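PDB 5BZ1: suppressor protein MPT5 from Saccharomyces cerevisiae, which binds the 3'-untranslated regions of target mRNAs, among them that of HO, and regulates their expression after transcription. Local coordinates for residues A[242-247]-A[299-304]; A[308-313]-A[373-378]. One frame throughout, in Å; residues are numbered along the deposited sequence.

Contact 1: residues A[242-247]-A[299-304]; sequences NELCQL and LTTIDI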
ATOM      1  N   ASN A 242      -6.709  22.109  14.215  1.00 40.44           N
ATOM      2  CA  ASN A 242      -7.935  22.548  14.871  1.00 46.89           C
ATOM      3  C   ASN A 242      -8.798  21.394  15.396  1.00 45.96           C
ATOM      4  O   ASN A 242      -9.663  21.603  16.247  1.00 46.37           O
ATOM      5  CB  ASN A 242      -8.754  23.439  13.930  1.00 60.73           C
ATOM      6  CG  ASN A 242      -8.170  24.836  13.789  1.00 78.71           C
ATOM      7  OD1 ASN A 242      -7.646  25.403  14.749  1.00 80.26           O
ATOM      8  ND2 ASN A 242      -8.260  25.398  12.586  1.00 85.68           N
ATOM      9  N   GLU A 243      -8.564  20.187  14.886  1.00 39.04           N
ATOM     10  CA  GLU A 243      -9.305  19.003  15.320  1.00 46.87           C
ATOM     11  C   GLU A 243      -8.397  17.988  16.012  1.00 43.91           C
ATOM     12  O   GLU A 243      -8.760  16.821  16.150  1.00 42.84           O
ATOM     13  CB  GLU A 243      -9.987  18.315  14.130  1.00 56.98           C
ATOM     14  CG  GLU A 243     -11.308  18.922  13.682  1.00 74.65           C
ATOM     15  CD  GLU A 243     -12.007  18.072  12.631  1.00 87.26           C
ATOM     16  OE1 GLU A 243     -11.515  16.959  12.341  1.00 87.80           O
ATOM     17  OE2 GLU A 243     -13.047  18.514  12.096  1.00 94.69           O
ATOM     18  N   LEU A 244      -7.220  18.435  16.441  1.00 38.83           N
ATOM     19  CA  LEU A 244      -6.195  17.525  16.947  1.00 34.01           C
ATOM     20  C   LEU A 244      -6.658  16.743  18.174  1.00 37.42           C
ATOM     21  O   LEU A 244      -6.364  15.554  18.306  1.00 43.79           O
ATOM     22  CB  LEU A 244      -4.901  18.281  17.250  1.00 38.58           C
ATOM     23  CG  LEU A 244      -3.668  17.431  17.551  1.00 39.40           C
ATOM     24  CD1 LEU A 244      -3.351  16.539  16.364  1.00 37.20           C
ATOM     25  CD2 LEU A 244      -2.463  18.299  17.914  1.00 38.37           C
ATOM     26  N   CYS A 245      -7.392  17.405  19.064  1.00 38.03           N
ATOM     27  CA  CYS A 245      -7.890  16.742  20.264  1.00 38.32           C
ATOM     28  C   CYS A 245      -8.932  15.672  19.940  1.00 37.93           C
ATOM     29  O   CYS A 245      -8.858  14.550  20.449  1.00 37.35           O
ATOM     30  CB  CYS A 245      -8.468  17.753  21.252  1.00 41.17           C
ATOM     31  SG  CYS A 245      -9.233  16.980  22.697  1.00 53.35           S
ATOM     32  N   GLN A 246      -9.899  16.015  19.093  1.00 37.06           N
ATOM     33  CA  GLN A 246     -10.932  15.055  18.715  1.00 40.76           C
ATOM     34  C   GLN A 246     -10.365  13.852  17.961  1.00 32.34           C
ATOM     35  O   GLN A 246     -10.745  12.712  18.234  1.00 32.33           O
ATOM     36  CB  GLN A 246     -12.032  15.718  17.888  1.00 48.39           C
ATOM     37  CG  GLN A 246     -13.183  14.775  17.546  1.00 60.13           C
ATOM     38  CD  GLN A 246     -13.732  14.047  18.767  1.00 62.88           C
ATOM     39  OE1 GLN A 246     -13.565  12.832  18.911  1.00 48.22           O
ATOM     40  NE2 GLN A 246     -14.389  14.789  19.655  1.00 67.14           N
ATOM     41  N   LEU A 247      -9.461  14.109  17.016  1.00 32.52           N
ATOM     42  CA  LEU A 247      -8.831  13.038  16.241  1.00 34.92           C
ATOM     43  C   LEU A 247      -8.060  12.087  17.156  1.00 35.48           C
ATOM     44  O   LEU A 247      -8.042  10.877  16.936  1.00 36.36           O
ATOM     45  CB  LEU A 247      -7.905  13.616  15.167  1.00 32.52           C
ATOM     46  CG  LEU A 247      -8.574  14.351  14.001  1.00 36.97           C
ATOM     47  CD1 LEU A 247      -7.547  15.102  13.168  1.00 33.76           C
ATOM     48  CD2 LEU A 247      -9.366  13.388  13.126  1.00 29.72           C
ATOM     49  N   LEU A 299       5.885  22.083  19.577  1.00 43.59           N
ATOM     50  CA  LEU A 299       5.547  23.047  20.621  1.00 48.93           C
ATOM     51  C   LEU A 299       4.055  23.381  20.605  1.00 46.51           C
ATOM     52  O   LEU A 299       3.411  23.442  21.652  1.00 39.56           O
ATOM     53  CB  LEU A 299       6.373  24.324  20.456  1.00 50.30           C
ATOM     54  CG  LEU A 299       7.882  24.225  20.679  1.00 51.45           C
ATOM     55  CD1 LEU A 299       8.545  25.579  20.459  1.00 52.96           C
ATOM     56  CD2 LEU A 299       8.172  23.710  22.076  1.00 50.27           C
ATOM     57  N   THR A 300       3.515  23.592  19.409  1.00 44.39           N
ATOM     58  CA  THR A 300       2.090  23.860  19.241  1.00 46.74           C
ATOM     59  C   THR A 300       1.253  22.654  19.684  1.00 43.62           C
ATOM     60  O   THR A 300       0.187  22.809  20.282  1.00 44.72           O
ATOM     61  CB  THR A 300       1.767  24.220  17.780  1.00 47.98           C
ATOM     62  OG1 THR A 300       2.645  25.264  17.337  1.00 46.29           O
ATOM     63  CG2 THR A 300       0.320  24.679  17.639  1.00 42.94           C
ATOM     64  N   THR A 301       1.749  21.456  19.390  1.00 40.95           N
ATOM     65  CA  THR A 301       1.082  20.216  19.781  1.00 37.02           C
ATOM     66  C   THR A 301       1.051  20.056  21.305  1.00 36.98           C
ATOM     67  O   THR A 301       0.054  19.598  21.871  1.00 36.38           O
ATOM     68  CB  THR A 301       1.755  18.989  19.132  1.00 36.35           C
ATOM     69  OG1 THR A 301       1.593  19.047  17.708  1.00 36.35           O
ATOM     70  CG2 THR A 301       1.142  17.693  19.651  1.00 34.88           C
ATOM     71  N   ILE A 302       2.144  20.434  21.965  1.00 35.50           N
ATOM     72  CA  ILE A 302       2.220  20.368  23.422  1.00 38.62           C
ATOM     73  C   ILE A 302       1.209  21.336  24.038  1.00 39.50           C
ATOM     74  O   ILE A 302       0.556  21.007  25.030  1.00 41.98           O
ATOM     75  CB  ILE A 302       3.643  20.674  23.940  1.00 40.11           C
ATOM     76  CG1 ILE A 302       4.641  19.646  23.410  1.00 34.48           C
ATOM     77  CG2 ILE A 302       3.682  20.679  25.463  1.00 39.31           C
ATOM     78  CD1 ILE A 302       6.081  19.908  23.820  1.00 36.94           C
ATOM     79  N   ASP A 303       1.080  22.519  23.441  1.00 38.97           N
ATOM     80  CA  ASP A 303       0.103  23.513  23.881  1.00 43.43           C
ATOM     81  C   ASP A 303      -1.327  22.968  23.807  1.00 44.90           C
ATOM     82  O   ASP A 303      -2.115  23.131  24.737  1.00 44.73           O
ATOM     83  CB  ASP A 303       0.212  24.785  23.033  1.00 47.77           C
ATOM     84  CG  ASP A 303       1.474  25.587  23.322  1.00 57.54           C
ATOM     85  OD1 ASP A 303       2.074  25.397  24.402  1.00 57.46           O
ATOM     86  OD2 ASP A 303       1.855  26.420  22.469  1.00 62.45           O
ATOM     87  N   ILE A 304      -1.652  22.320  22.691  1.00 40.66           N
ATOM     88  CA  ILE A 304      -2.983  21.765  22.474  1.00 39.51           C
ATOM     89  C   ILE A 304      -3.300  20.649  23.473  1.00 38.85           C
ATOM     90  O   ILE A 304      -4.376  20.629  24.073  1.00 41.43           O
ATOM     91  CB  ILE A 304      -3.129  21.234  21.038  1.00 42.72           C
ATOM     92  CG1 ILE A 304      -3.002  22.378  20.029  1.00 46.38           C
ATOM     93  CG2 ILE A 304      -4.453  20.512  20.858  1.00 36.87           C
ATOM     94  CD1 ILE A 304      -3.004  21.920  18.581  1.00 46.45           C
TER

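Contact 2: residues A[308-313]-A[373-378]; sequences NLNVLI and KELLPS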
ATOM      1  N   ASN A 308      -6.115  20.687  26.485  1.00 38.91           N
ATOM      2  CA  ASN A 308      -7.123  19.630  26.458  1.00 36.57           C
ATOM      3  C   ASN A 308      -6.763  18.411  27.304  1.00 38.44           C
ATOM      4  O   ASN A 308      -7.315  17.330  27.101  1.00 36.32           O
ATOM      5  CB  ASN A 308      -7.386  19.189  25.012  1.00 35.38           C
ATOM      6  CG  ASN A 308      -7.945  20.304  24.156  1.00 44.29           C
ATOM      7  OD1 ASN A 308      -9.151  20.555  24.151  1.00 48.33           O
ATOM      8  ND2 ASN A 308      -7.069  20.983  23.425  1.00 45.86           N
ATOM      9  N   LEU A 309      -5.850  18.595  28.256  1.00 38.63           N
ATOM     10  CA  LEU A 309      -5.319  17.489  29.060  1.00 39.79           C
ATOM     11  C   LEU A 309      -6.405  16.705  29.794  1.00 41.65           C
ATOM     12  O   LEU A 309      -6.343  15.477  29.887  1.00 43.48           O
ATOM     13  CB  LEU A 309      -4.282  18.016  30.058  1.00 38.37           C
ATOM     14  CG  LEU A 309      -3.673  17.037  31.063  1.00 36.22           C
ATOM     15  CD1 LEU A 309      -3.002  15.867  30.366  1.00 35.10           C
ATOM     16  CD2 LEU A 309      -2.680  17.750  31.962  1.00 39.68           C
ATOM     17  N   ASN A 310      -7.403  17.420  30.303  1.00 48.68           N
ATOM     18  CA  ASN A 310      -8.467  16.808  31.089  1.00 45.11           C
ATOM     19  C   ASN A 310      -9.313  15.795  30.309  1.00 43.07           C
ATOM     20  O   ASN A 310      -9.774  14.797  30.868  1.00 40.36           O
ATOM     21  CB  ASN A 310      -9.374  17.889  31.671  1.00 42.54           C
ATOM     22  CG  ASN A 310     -10.253  17.365  32.778  1.00 48.41           C
ATOM     23  OD1 ASN A 310      -9.803  16.593  33.624  1.00 54.94           O
ATOM     24  ND2 ASN A 310     -11.518  17.766  32.772  1.00 50.44           N
ATOM     25  N   VAL A 311      -9.526  16.069  29.025  1.00 42.07           N
ATOM     26  CA  VAL A 311     -10.282  15.170  28.156  1.00 38.22           C
ATOM     27  C   VAL A 311      -9.415  13.997  27.706  1.00 37.63           C
ATOM     28  O   VAL A 311      -9.845  12.843  27.735  1.00 39.54           O
ATOM     29  CB  VAL A 311     -10.830  15.914  26.923  1.00 40.09           C
ATOM     30  CG1 VAL A 311     -11.332  14.937  25.866  1.00 38.24           C
ATOM     31  CG2 VAL A 311     -11.937  16.867  27.332  1.00 42.81           C
ATOM     32  N   LEU A 312      -8.186  14.309  27.304  1.00 38.39           N
ATOM     33  CA  LEU A 312      -7.264  13.321  26.748  1.00 38.99           C
ATOM     34  C   LEU A 312      -6.851  12.232  27.746  1.00 35.75           C
ATOM     35  O   LEU A 312      -6.828  11.050  27.403  1.00 34.19           O
ATOM     36  CB  LEU A 312      -6.026  14.025  26.186  1.00 38.41           C
ATOM     37  CG  LEU A 312      -6.249  14.875  24.934  1.00 40.19           C
ATOM     38  CD1 LEU A 312      -5.078  15.808  24.693  1.00 40.49           C
ATOM     39  CD2 LEU A 312      -6.466  13.985  23.717  1.00 33.42           C
ATOM     40  N   ILE A 313      -6.533  12.628  28.975  1.00 34.46           N
ATOM     41  CA  ILE A 313      -6.076  11.683  29.992  1.00 39.16           C
ATOM     42  C   ILE A 313      -7.180  10.696  30.373  1.00 39.57           C
ATOM     43  O   ILE A 313      -6.917   9.625  30.924  1.00 40.64           O
ATOM     44  CB  ILE A 313      -5.572  12.427  31.255  1.00 34.28           C
ATOM     45  CG1 ILE A 313      -4.650  11.532  32.083  1.00 33.64           C
ATOM     46  CG2 ILE A 313      -6.740  12.946  32.099  1.00 33.10           C
ATOM     47  CD1 ILE A 313      -4.116  12.199  33.338  1.00 35.95           C
ATOM     48  N   LYS A 373       0.446  15.139  36.678  1.00 33.89           N
ATOM     49  CA  LYS A 373       0.609  14.596  38.026  1.00 41.75           C
ATOM     50  C   LYS A 373      -0.530  15.035  38.952  1.00 46.53           C
ATOM     51  O   LYS A 373      -0.999  14.250  39.777  1.00 47.64           O
ATOM     52  CB  LYS A 373       1.961  15.016  38.615  1.00 43.93           C
ATOM     53  CG  LYS A 373       2.387  14.224  39.853  1.00 51.36           C
ATOM     54  CD  LYS A 373       3.512  14.923  40.620  1.00 65.75           C
ATOM     55  CE  LYS A 373       4.830  14.927  39.854  1.00 72.85           C
ATOM     56  NZ  LYS A 373       5.708  13.773  40.206  1.00 80.29           N
ATOM     57  N   GLU A 374      -0.970  16.284  38.808  1.00 46.34           N
ATOM     58  CA  GLU A 374      -2.067  16.818  39.616  1.00 49.27           C
ATOM     59  C   GLU A 374      -3.382  16.089  39.331  1.00 46.12           C
ATOM     60  O   GLU A 374      -4.247  15.987  40.202  1.00 45.15           O
ATOM     61  CB  GLU A 374      -2.259  18.317  39.349  1.00 52.69           C
ATOM     62  CG  GLU A 374      -1.102  19.222  39.758  1.00 64.28           C
ATOM     63  CD  GLU A 374      -1.360  20.680  39.398  1.00 70.06           C
ATOM     64  OE1 GLU A 374      -2.238  20.932  38.544  1.00 61.97           O
ATOM     65  OE2 GLU A 374      -0.690  21.568  39.968  1.00 79.18           O
ATOM     66  N   LEU A 375      -3.524  15.598  38.102  1.00 39.14           N
ATOM     67  CA  LEU A 375      -4.761  14.971  37.646  1.00 39.88           C
ATOM     68  C   LEU A 375      -4.844  13.485  37.985  1.00 42.90           C
ATOM     69  O   LEU A 375      -5.912  12.883  37.886  1.00 43.74           O
ATOM     70  CB  LEU A 375      -4.923  15.154  36.135  1.00 39.27           C
ATOM     71  CG  LEU A 375      -5.347  16.541  35.661  1.00 43.83           C
ATOM     72  CD1 LEU A 375      -5.511  16.573  34.153  1.00 44.15           C
ATOM     73  CD2 LEU A 375      -6.640  16.924  36.338  1.00 36.73           C
ATOM     74  N   LEU A 376      -3.715  12.902  38.378  1.00 41.53           N
ATOM     75  CA  LEU A 376      -3.636  11.469  38.677  1.00 43.98           C
ATOM     76  C   LEU A 376      -4.706  10.917  39.641  1.00 42.73           C
ATOM     77  O   LEU A 376      -5.257   9.845  39.391  1.00 46.30           O
ATOM     78  CB  LEU A 376      -2.221  11.086  39.129  1.00 47.03           C
ATOM     79  CG  LEU A 376      -1.184  11.070  38.003  1.00 46.31           C
ATOM     80  CD1 LEU A 376       0.210  10.750  38.523  1.00 50.02           C
ATOM     81  CD2 LEU A 376      -1.596  10.068  36.944  1.00 43.19           C
ATOM     82  N   PRO A 377      -5.014  11.641  40.736  1.00 47.84           N
ATOM     83  CA  PRO A 377      -6.088  11.105  41.584  1.00 57.39           C
ATOM     84  C   PRO A 377      -7.475  11.173  40.935  1.00 61.29           C
ATOM     85  O   PRO A 377      -8.388  10.495  41.408  1.00 69.51           O
ATOM     86  CB  PRO A 377      -6.041  12.005  42.829  1.00 56.52           C
ATOM     87  CG  PRO A 377      -5.370  13.256  42.380  1.00 55.49           C
ATOM     88  CD  PRO A 377      -4.374  12.821  41.345  1.00 48.40           C
ATOM     89  N   SER A 378      -7.632  11.970  39.880  1.00 52.50           N
ATOM     90  CA  SER A 378      -8.931  12.124  39.226  1.00 51.85           C
ATOM     91  C   SER A 378      -9.233  11.001  38.226  1.00 50.27           C
ATOM     92  O   SER A 378     -10.348  10.912  37.707  1.00 52.78           O
ATOM     93  CB  SER A 378      -9.039  13.487  38.536  1.00 54.32           C
ATOM     94  OG  SER A 378      -8.137  13.592  37.449  1.00 49.10           O
TER

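Contact 1: residues A[242-247]-A[299-304]
In the helical-repeat scaffold of the PUM-HD, the RNA-binding domain of this protein, L244 meets T301 and I304 across the junction between Pumilio repeat 7 and the long helix 288-307 that runs into repeat 8. One methyl makes the closest approaches: CD2 of L244 sits 3.7 Å from CD1 of I304 and 4.0 Å from CG2 of T301. These two residues are three apart in sequence, so they lie on neighbouring turns of one helix face, and the leucine methyl reaches both. The CA–CB bonds of L244 and I304 point at the opposing helix, and the side chain of L244 lies roughly perpendicular to that of I304. With CG of L244 anti to the backbone N (chi1 -170°), the branch is carried outward from the first turn of its short helix, 244-248. I304 extends from its own side with CD1 foremost, while its CG2 stays further off, 4.2 Å from CD2 of L244. T301 contributes its methyl as an apolar surface; its OG1, although 4.1 Å from the same CD2, is satisfied by a hydrogen bond to the carbonyl O of I297, one turn back. No hydrogen bond joins the two segments, and the contact is plain hydrophobic packing, with L244 and T301 buried. Helix 229-240 packs alongside: F237 touches L244, T300 and T301, and so touches both sides of the joint. From helix 354-375, F361, K364 and I365 pack on I302, while K364 also makes a salt bridge with D303.

Contact 2: residues A[308-313]-A[373-378]
L375 reaches from the C-terminal part of helix 354-375 to L309 and N310 of the short helix 309-312 of Pumilio repeat 8 and to I313 just after it, a helix-to-helix packing contact in the C-terminal part of the PUM-HD. Followed outward, the leucine meets a different partner at almost every step. Its CB lies 4.1 Å from CD1 of I313, the end of an extended chain whose CG1 is anti to the backbone N (chi1 -159°). Beyond CG the side chain divides. CD1 goes to L309, resting 3.6 Å from CG and 3.8 Å from CD2 of that leucine, so it touches the fork as well as one prong; the two leucines run alongside one another, pointing opposite ways. CD2 takes the other way and comes within 4.2 Å of OD1 of N310, a loose van der Waals approach, with the two side chains roughly perpendicular. The polar end of N310 is engaged by R314, whose NH2 is hydrogen-bonded to OD1.

The apolar patch continues past the two segments: L368, L371 and T372 of helix 354-375 touch L309, and L322 of helix 318-326 packs against both L309 and I313. I388 of helix 385-398 also touches I313. L309 and I313 are buried, whereas N310 is exposed, so the contact runs from the interior out to the surface. Beyond L375 the chain tightens into a 3-10 turn, where N of S378 donates a 2.8 Å hydrogen bond to the carbonyl O of L375.

How the contacts relate
Coming from the N terminus, the chain opens contact 1 at segment 242-247, passes through the long helix 253-273, and closes it at segment 299-304 on helix 288-307, with 51 residues between the two. Only a few residues later segment 308-313 opens contact 2, which closes after another 59 residues on segment 373-378. The two loops therefore follow in series, neither nesting nor crossing. In space their centres lie about 16 Å apart, and the segments touch directly: SG of C245 packs 3.7 Å from CB of N308. Together they join repeat 7, the helices 288-307 and 309-312 leading into and within repeat 8, and helix 354-375.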